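Local coordinates for 5,10-methylenetetrahydrofolate dehydrogenase (Bombyx mori, PDB 5ZF1), which probably catalyses the NADP+-dependent oxidation of 5,10-methylenetetrahydrofolate, a step of one-carbon metabolism, at residues 9-14 and 281-286; 65-70 and 79-84; 226-231 and 264-269. All blocks are in the same frame, centred on the assembly; numbering follows the deposited sequence.

Interaction 1: 9-14 and 281-286; sequences ALAMEI and TVAMLM
I14 and M284 meet at about a right angle, and their crossing shows how helices far apart in sequence can be brought together by side chains of unequal length. The end methyl of the methionine does the touching: M284 CE lies 3.6 Å from I14 CD1 and 3.8 Å from I14 CG2, so both branches of the isoleucine are engaged by a single carbon. The M284 chain leaves its helix at a slant to the partner and reaches it by bending, first at chi2 (-60°) and again at the next torsion, which carries the methyl back across the gap. On I14 the two branches divide the work. With CG2 anti to the backbone N, this methyl points out between the helices, where it also packs against A283, CG2 to CB being 3.9 Å, while the CG1 arm ends in the CD1 that M284 meets. The smaller half of the contact is made by two alanines, A11 CB and A283 CB, 4.2 Å apart. Their CA atoms are only 5.8 Å from each other, and the short axes approach to 9.3 Å with an angle of 18°, the two chains running nearly parallel. Small residues at the point of approach are consistent with this close spacing, and the longer pair packs beside them. All four touching residues are buried, and the contact is wholly apolar. P279 and M280, from the same helix as A283, also touch A11, and M280 touches I14 as well, while L143 and E147 of helix 140-151 reach M284 and I14 respectively. This is near-parallel helix-helix packing in which the C-terminal helix 277-298 returns to the N-terminal helix 7-26, tying together the start and end of the two-domain dehydrogenase/cyclohydrolase fold.

Interaction 2: 65-70 and 79-84; sequences LTINRD and LSEIQN
E81, the residue with the most surface buried here, faces R69 and I67 from one turn of a surface helix and grips the first through a single carboxylate oxygen. E81 was modelled in two conformers; in the one described, R69 NH2 stands 2.7 Å from E81 OE2, a salt bridge made by one nitrogen and one oxygen. The guanidinium and carboxylate planes are turned 34° from each other, and the oxygen approaches the guanidinium obliquely. The glutamate leaves its helix with CG anti to the backbone N (chi1 173°) and bends at the next bond, bringing its carboxylate across toward the strand.

Strand 63-69 is an outer strand of a parallel three-stranded sheet, and helix 75-87 belongs to the beta-alpha-beta crossover that leads from it, past the central strand 34-40, to strand 93-96. The ion pair spans the gap between this strand and its helix at the surface of the unit, whereas I82, from the same helix, packs on I38 of the central strand.

R69 is also secured from its own strand. Its NH1 donates to N68 O at 3.2 Å, with an N-H...O angle of 158°; the acceptor lies close to the guanidinium plane, although the donor stands above the carbonyl plane. I67 supplies the apolar floor: its CG2 sits 3.3 Å from the plane of the guanidinium, offset toward the rim of one face, and the same methyl CG2 of I67 comes within 3.7 Å of E81 OE2.

Interaction 3: 226-231 and 264-269; sequences IKADMV and SKIAGA
A228 and V231 of the segment 226-231 rest on I266 and A267, illustrating how two connecting segments with little regular structure can pack closely through a few apolar groups. The segment opens with I226, whose backbone is hydrogen-bonded to D257 and D259. K227 follows and opens a tight turn: its O accepts from M230 N at 2.8 Å, and its N-H points almost straight at M230 SD, a weak bond of 3.5 Å. K227 NZ makes long, weak ion pairs with D229 and E207. A228, the first residue of the short 3-10 segment, makes the first contact across, its CB lying 4.0 Å from I266 CG1; its carbonyl O also takes V231 N as a donor, at 3.2 Å, which closes the turn. M230 packs instead on helix 203-211, at E207 and C210. V231 then ends the walk with the larger share of the contact for this segment. Its CG1, held anti to the backbone N (chi1 177°), projects toward the partner and touches I266 CG2 at 4.0 Å and A267 CB at 4.3 Å. I266 reaches back by both branches: CG1 serves A228, whereas CG2 meets V231 on its side chain and also on its carbonyl, with V231 O 3.7 Å from I266 CG2. The isoleucine therefore spans the turn from A228 to V231, its side chain crossing that of V231 at a slant. Around this pair, V231 and A267 both pack on I237 of strand 236-239, A228 and V231 touch E262 and V263 respectively, at helix 260-263, and the second segment leads directly into strand 269-270 of the parallel Rossmann-type sheet.

Interaction 1 joins helices near the two chain ends, and interactions 2 and 3 both fall inside the long loop it closes, one after the other. Its centre lies 25 Å from that of interaction 2 and 26 Å from that of interaction 3, which are 45 Å apart on opposite sides of the chain's centre, in the catalytic and NAD(P)-binding parts of the protein respectively. Helix 44-60 connects interactions 1 and 2, being touched by V282 and M286 and by T66 and N68. Toward interaction 3 the connection is strand 3-4, paired with 269-270 just before helix 7-26 begins. The helix pair thus bridges the two lobes.

Interaction 1: 9-14 and 281-286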
loop_
_atom_site.group_PDB
_atom_site.type_symbol
_atom_site.label_atom_id
_atom_site.label_comp_id
_atom_site.label_asym_id
_atom_site.label_seq_id
_atom_site.Cartn_x
_atom_site.Cartn_y
_atom_site.Cartn_z
ATOM N N ALA B 9 2.557 -15.978 -25.262
ATOM C CA ALA B 9 2.740 -15.252 -26.511
ATOM C C ALA B 9 2.982 -13.771 -26.256
ATOM O O ALA B 9 3.785 -13.138 -26.952
ATOM C CB ALA B 9 1.524 -15.455 -27.415
ATOM N N LEU B 10 2.296 -13.194 -25.265
ATOM C CA LEU B 10 2.531 -11.789 -24.944
ATOM C C LEU B 10 3.952 -11.572 -24.440
ATOM O O LEU B 10 4.595 -10.569 -24.783
ATOM C CB LEU B 10 1.521 -11.310 -23.903
ATOM C CG LEU B 10 1.630 -9.834 -23.511
ATOM C CD1 LEU B 10 1.544 -8.955 -24.745
ATOM C CD2 LEU B 10 0.557 -9.444 -22.494
ATOM N N ALA B 11 4.444 -12.487 -23.605
ATOM C CA ALA B 11 5.802 -12.365 -23.086
ATOM C C ALA B 11 6.817 -12.374 -24.220
ATOM O O ALA B 11 7.788 -11.614 -24.198
ATOM C CB ALA B 11 6.098 -13.494 -22.102
ATOM N N MET B 12 6.605 -13.233 -25.217
ATOM C CA MET B 12 7.457 -13.209 -26.404
ATOM C C MET B 12 7.443 -11.835 -27.072
ATOM O O MET B 12 8.504 -11.284 -27.391
ATOM C CB MET B 12 7.028 -14.296 -27.391
ATOM C CG MET B 12 7.996 -14.471 -28.564
ATOM S SD MET B 12 9.711 -14.727 -28.035
ATOM C CE MET B 12 9.506 -16.067 -26.858
ATOM N N GLU B 13 6.253 -11.256 -27.278
ATOM C CA GLU B 13 6.167 -9.912 -27.852
ATOM C C GLU B 13 6.963 -8.916 -27.026
ATOM O O GLU B 13 7.749 -8.129 -27.559
ATOM C CB GLU B 13 4.709 -9.451 -27.933
ATOM C CG GLU B 13 3.818 -10.214 -28.892
ATOM C CD GLU B 13 2.400 -9.655 -28.913
ATOM O OE1 GLU B 13 2.245 -8.413 -28.936
ATOM O OE2 GLU B 13 1.442 -10.457 -28.897
ATOM N N ILE B 14 6.767 -8.946 -25.707
ATOM C CA ILE B 14 7.463 -8.037 -24.801
ATOM C C ILE B 14 8.975 -8.254 -24.857
ATOM O O ILE B 14 9.751 -7.290 -24.898
ATOM C CB ILE B 14 6.894 -8.223 -23.377
ATOM C CG1 ILE B 14 5.532 -7.532 -23.263
ATOM C CG2 ILE B 14 7.836 -7.704 -22.329
ATOM C CD1 ILE B 14 4.765 -7.921 -22.027
ATOM N N THR B 281 5.807 -12.960 -15.931
ATOM C CA THR B 281 6.585 -12.514 -14.778
ATOM C C THR B 281 8.067 -12.401 -15.126
ATOM O O THR B 281 8.729 -11.415 -14.785
ATOM C CB THR B 281 6.370 -13.480 -13.608
ATOM O OG1 THR B 281 4.985 -13.469 -13.242
ATOM C CG2 THR B 281 7.231 -13.091 -12.415
ATOM N N VAL B 282 8.602 -13.399 -15.826
ATOM C CA VAL B 282 10.020 -13.373 -16.169
ATOM C C VAL B 282 10.327 -12.207 -17.105
ATOM O O VAL B 282 11.340 -11.515 -16.940
ATOM C CB VAL B 282 10.441 -14.728 -16.767
ATOM C CG1 VAL B 282 11.803 -14.628 -17.394
ATOM C CG2 VAL B 282 10.473 -15.785 -15.665
ATOM N N ALA B 283 9.444 -11.957 -18.082
ATOM C CA ALA B 283 9.618 -10.809 -18.972
ATOM C C ALA B 283 9.593 -9.505 -18.190
ATOM O O ALA B 283 10.361 -8.583 -18.480
ATOM C CB ALA B 283 8.532 -10.797 -20.048
ATOM N N MET B 284 8.721 -9.409 -17.183
ATOM C CA MET B 284 8.697 -8.194 -16.377
ATOM C C MET B 284 9.924 -8.063 -15.488
ATOM O O MET B 284 10.349 -6.936 -15.206
ATOM C CB MET B 284 7.417 -8.149 -15.542
ATOM C CG MET B 284 6.176 -7.936 -16.365
ATOM S SD MET B 284 6.217 -6.401 -17.283
ATOM C CE MET B 284 6.428 -7.094 -18.891
ATOM N N LEU B 285 10.502 -9.182 -15.014
ATOM C CA LEU B 285 11.785 -9.098 -14.321
ATOM C C LEU B 285 12.853 -8.501 -15.230
ATOM O O LEU B 285 13.720 -7.748 -14.773
ATOM C CB LEU B 285 12.246 -10.478 -13.845
ATOM C CG LEU B 285 11.542 -11.116 -12.647
ATOM C CD1 LEU B 285 12.019 -12.549 -12.456
ATOM C CD2 LEU B 285 11.771 -10.275 -11.390
ATOM N N MET B 286 12.815 -8.849 -16.516
ATOM C CA MET B 286 13.772 -8.279 -17.464
ATOM C C MET B 286 13.515 -6.794 -17.669
ATOM O O MET B 286 14.460 -5.989 -17.722
ATOM C CB MET B 286 13.696 -9.041 -18.791
ATOM C CG MET B 286 14.090 -10.505 -18.663
ATOM S SD MET B 286 15.694 -10.761 -17.878
ATOM C CE MET B 286 15.246 -11.828 -16.506
#

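Interaction 2: 65-70 and 79-84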
loop_
_atom_site.group_PDB
_atom_site.type_symbol
_atom_site.label_atom_id
_atom_site.label_comp_id
_atom_site.label_asym_id
_atom_site.label_seq_id
_atom_site.Cartn_x
_atom_site.Cartn_y
_atom_site.Cartn_z
ATOM N N LEU B 65 24.022 -13.841 -14.205
ATOM C CA LEU B 65 24.921 -14.786 -13.555
ATOM C C LEU B 65 24.225 -15.325 -12.316
ATOM O O LEU B 65 23.644 -14.554 -11.548
ATOM C CB LEU B 65 26.243 -14.116 -13.178
ATOM C CG LEU B 65 27.330 -14.985 -12.555
ATOM C CD1 LEU B 65 28.568 -14.971 -13.448
ATOM C CD2 LEU B 65 27.668 -14.504 -11.151
ATOM N N THR B 66 24.258 -16.641 -12.137
ATOM C CA THR B 66 23.618 -17.284 -10.998
ATOM C C THR B 66 24.664 -17.574 -9.933
ATOM O O THR B 66 25.721 -18.136 -10.232
ATOM C CB THR B 66 22.923 -18.579 -11.419
ATOM O OG1 THR B 66 21.969 -18.295 -12.448
ATOM C CG2 THR B 66 22.209 -19.210 -10.232
ATOM N N ILE B 67 24.373 -17.185 -8.696
ATOM C CA ILE B 67 25.252 -17.442 -7.565
ATOM C C ILE B 67 24.576 -18.497 -6.707
ATOM O O ILE B 67 23.535 -18.237 -6.090
ATOM C CB ILE B 67 25.542 -16.173 -6.757
ATOM C CG1 ILE B 67 26.326 -15.169 -7.600
ATOM C CG2 ILE B 67 26.311 -16.527 -5.498
ATOM C CD1 ILE B 67 25.715 -13.798 -7.614
ATOM N N ASN B 68 25.155 -19.694 -6.678
ATOM C CA ASN B 68 24.582 -20.806 -5.937
ATOM C C ASN B 68 25.158 -20.840 -4.528
ATOM O O ASN B 68 26.371 -20.700 -4.338
ATOM C CB ASN B 68 24.849 -22.129 -6.657
ATOM C CG ASN B 68 24.171 -22.204 -8.007
ATOM O OD1 ASN B 68 23.046 -22.692 -8.123
ATOM N ND2 ASN B 68 24.852 -21.718 -9.042
ATOM N N ARG B 69 24.285 -21.005 -3.542
ATOM C CA ARG B 69 24.710 -21.170 -2.164
ATOM C C ARG B 69 24.028 -22.401 -1.589
ATOM O O ARG B 69 23.020 -22.883 -2.111
ATOM C CB ARG B 69 24.408 -19.918 -1.323
ATOM C CG ARG B 69 25.309 -18.716 -1.647
ATOM C CD ARG B 69 26.786 -19.016 -1.371
ATOM N NE ARG B 69 27.640 -17.834 -1.511
ATOM C CZ ARG B 69 28.383 -17.557 -2.582
ATOM N NH1 ARG B 69 28.386 -18.374 -3.629
ATOM N NH2 ARG B 69 29.126 -16.461 -2.609
ATOM N N ASP B 70 24.601 -22.924 -0.514
ATOM C CA ASP B 70 24.102 -24.158 0.068
ATOM C C ASP B 70 22.990 -23.870 1.072
ATOM O O ASP B 70 22.896 -22.781 1.641
ATOM C CB ASP B 70 25.245 -24.930 0.722
ATOM C CG ASP B 70 26.510 -24.899 -0.117
ATOM O OD1 ASP B 70 27.357 -24.008 0.114
ATOM O OD2 ASP B 70 26.645 -25.748 -1.026
ATOM N N LEU B 79 23.396 -12.084 3.865
ATOM C CA LEU B 79 23.387 -10.625 3.861
ATOM C C LEU B 79 24.752 -10.062 3.494
ATOM O O LEU B 79 24.836 -8.993 2.882
ATOM C CB LEU B 79 22.938 -10.092 5.224
ATOM C CG LEU B 79 21.545 -10.501 5.706
ATOM C CD1 LEU B 79 21.246 -9.860 7.054
ATOM C CD2 LEU B 79 20.472 -10.152 4.698
ATOM N N SER B 80 25.831 -10.765 3.852
ATOM C CA SER B 80 27.165 -10.301 3.480
ATOM C C SER B 80 27.367 -10.339 1.971
ATOM O O SER B 80 27.978 -9.431 1.397
ATOM C CB SER B 80 28.234 -11.138 4.179
ATOM O OG SER B 80 29.522 -10.788 3.705
ATOM N N GLU B 81 26.871 -11.385 1.313
ATOM C CA GLU B 81 27.014 -11.467 -0.135
ATOM C C GLU B 81 26.141 -10.436 -0.838
ATOM O O GLU B 81 26.535 -9.878 -1.869
ATOM C CB GLU B 81 26.678 -12.876 -0.620
ATOM C CG GLU B 81 26.645 -13.028 -2.143
ATOM C CD GLU B 81 28.032 -13.117 -2.771
ATOM O OE1 GLU B 81 28.883 -12.247 -2.492
ATOM O OE2 GLU B 81 28.269 -14.066 -3.548
ATOM N N ILE B 82 24.952 -10.165 -0.296
ATOM C CA ILE B 82 24.095 -9.143 -0.890
ATOM C C ILE B 82 24.753 -7.775 -0.786
ATOM O O ILE B 82 24.776 -7.007 -1.756
ATOM C CB ILE B 82 22.703 -9.169 -0.230
ATOM C CG1 ILE B 82 21.913 -10.366 -0.757
ATOM C CG2 ILE B 82 21.956 -7.863 -0.477
ATOM C CD1 ILE B 82 20.842 -10.863 0.201
ATOM N N GLN B 83 25.322 -7.456 0.381
ATOM C CA GLN B 83 25.947 -6.147 0.546
ATOM C C GLN B 83 27.146 -5.981 -0.376
ATOM O O GLN B 83 27.405 -4.873 -0.857
ATOM C CB GLN B 83 26.350 -5.921 2.008
ATOM C CG GLN B 83 26.815 -4.488 2.318
ATOM C CD GLN B 83 25.745 -3.419 2.053
ATOM O OE1 GLN B 83 24.556 -3.717 1.934
ATOM N NE2 GLN B 83 26.174 -2.165 1.971
ATOM N N ASN B 84 27.879 -7.065 -0.648
ATOM C CA ASN B 84 28.950 -7.006 -1.641
ATOM C C ASN B 84 28.404 -6.703 -3.033
ATOM O O ASN B 84 28.977 -5.894 -3.774
ATOM C CB ASN B 84 29.727 -8.321 -1.656
ATOM C CG ASN B 84 30.682 -8.445 -0.483
ATOM O OD1 ASN B 84 30.497 -7.807 0.555
ATOM N ND2 ASN B 84 31.710 -9.272 -0.643
#

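Interaction 3: 226-231 and 264-269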
loop_
_atom_site.group_PDB
_atom_site.type_symbol
_atom_site.label_atom_id
_atom_site.label_comp_id
_atom_site.label_asym_id
_atom_site.label_seq_id
_atom_site.Cartn_x
_atom_site.Cartn_y
_atom_site.Cartn_z
ATOM N N ILE B 226 -13.478 -20.165 -9.283
ATOM C CA ILE B 226 -14.371 -19.279 -10.019
ATOM C C ILE B 226 -15.264 -20.161 -10.879
ATOM O O ILE B 226 -14.783 -20.833 -11.791
ATOM C CB ILE B 226 -13.597 -18.272 -10.878
ATOM C CG1 ILE B 226 -12.639 -17.450 -10.016
ATOM C CG2 ILE B 226 -14.570 -17.353 -11.585
ATOM C CD1 ILE B 226 -13.324 -16.685 -8.921
ATOM N N LYS B 227 -16.552 -20.167 -10.584
ATOM C CA LYS B 227 -17.527 -20.920 -11.357
ATOM C C LYS B 227 -18.295 -19.986 -12.278
ATOM O O LYS B 227 -18.340 -18.772 -12.074
ATOM C CB LYS B 227 -18.502 -21.659 -10.438
ATOM C CG LYS B 227 -17.856 -22.318 -9.239
ATOM C CD LYS B 227 -18.894 -23.110 -8.452
ATOM C CE LYS B 227 -18.970 -22.675 -6.993
ATOM N NZ LYS B 227 -19.487 -21.287 -6.805
ATOM N N ALA B 228 -18.931 -20.577 -13.295
ATOM C CA ALA B 228 -19.607 -19.778 -14.310
ATOM C C ALA B 228 -20.695 -18.894 -13.712
ATOM O O ALA B 228 -20.920 -17.777 -14.195
ATOM C CB ALA B 228 -20.188 -20.687 -15.395
ATOM N N ASP B 229 -21.363 -19.353 -12.649
ATOM C CA ASP B 229 -22.403 -18.529 -12.043
ATOM C C ASP B 229 -21.842 -17.358 -11.247
ATOM O O ASP B 229 -22.626 -16.545 -10.741
ATOM C CB ASP B 229 -23.300 -19.387 -11.147
ATOM C CG ASP B 229 -22.533 -20.074 -10.035
ATOM O OD1 ASP B 229 -21.286 -20.042 -10.055
ATOM O OD2 ASP B 229 -23.185 -20.652 -9.137
ATOM N N MET B 230 -20.522 -17.251 -11.127
ATOM C CA MET B 230 -19.894 -16.123 -10.457
ATOM C C MET B 230 -19.460 -15.042 -11.427
ATOM O O MET B 230 -18.954 -14.013 -10.988
ATOM C CB MET B 230 -18.680 -16.595 -9.646
ATOM C CG MET B 230 -19.060 -17.499 -8.465
ATOM S SD MET B 230 -17.680 -18.409 -7.753
ATOM C CE MET B 230 -16.567 -17.069 -7.301
ATOM N N VAL B 231 -19.634 -15.250 -12.731
ATOM C CA VAL B 231 -18.982 -14.416 -13.733
ATOM C C VAL B 231 -20.030 -13.563 -14.429
ATOM O O VAL B 231 -21.075 -14.065 -14.866
ATOM C CB VAL B 231 -18.180 -15.267 -14.727
ATOM C CG1 VAL B 231 -17.560 -14.391 -15.829
ATOM C CG2 VAL B 231 -17.106 -16.032 -13.974
ATOM N N SER B 264 -15.262 -20.105 -19.651
ATOM C CA SER B 264 -14.939 -19.652 -21.003
ATOM C C SER B 264 -16.188 -19.379 -21.828
ATOM O O SER B 264 -16.142 -18.568 -22.758
ATOM C CB SER B 264 -14.068 -20.683 -21.722
ATOM O OG SER B 264 -12.845 -20.896 -21.039
ATOM N N LYS B 265 -17.303 -20.049 -21.517
ATOM C CA LYS B 265 -18.571 -19.796 -22.193
ATOM C C LYS B 265 -19.238 -18.501 -21.750
ATOM O O LYS B 265 -20.191 -18.063 -22.404
ATOM C CB LYS B 265 -19.549 -20.952 -21.952
ATOM C CG LYS B 265 -19.102 -22.310 -22.450
ATOM C CD LYS B 265 -20.132 -23.363 -22.056
ATOM C CE LYS B 265 -19.653 -24.773 -22.355
ATOM N NZ LYS B 265 -20.441 -25.784 -21.589
ATOM N N ILE B 266 -18.783 -17.889 -20.660
ATOM C CA ILE B 266 -19.409 -16.697 -20.109
ATOM C C ILE B 266 -18.505 -15.477 -20.227
ATOM O O ILE B 266 -18.967 -14.389 -20.577
ATOM C CB ILE B 266 -19.819 -16.926 -18.634
ATOM C CG1 ILE B 266 -20.618 -18.221 -18.489
ATOM C CG2 ILE B 266 -20.615 -15.730 -18.118
ATOM C CD1 ILE B 266 -21.964 -18.176 -19.173
ATOM N N ALA B 267 -17.222 -15.639 -19.917
ATOM C CA ALA B 267 -16.301 -14.521 -19.822
ATOM C C ALA B 267 -16.041 -13.904 -21.192
ATOM O O ALA B 267 -16.185 -14.548 -22.232
ATOM C CB ALA B 267 -14.976 -14.972 -19.208
ATOM N N GLY B 268 -15.650 -12.627 -21.177
ATOM C CA GLY B 268 -15.207 -11.972 -22.398
ATOM C C GLY B 268 -13.758 -12.247 -22.738
ATOM O O GLY B 268 -13.391 -12.262 -23.913
ATOM N N ALA B 269 -12.914 -12.470 -21.731
ATOM C CA ALA B 269 -11.499 -12.730 -21.947
ATOM C C ALA B 269 -11.020 -13.544 -20.759
ATOM O O ALA B 269 -11.516 -13.338 -19.653
ATOM C CB ALA B 269 -10.697 -11.433 -22.073
#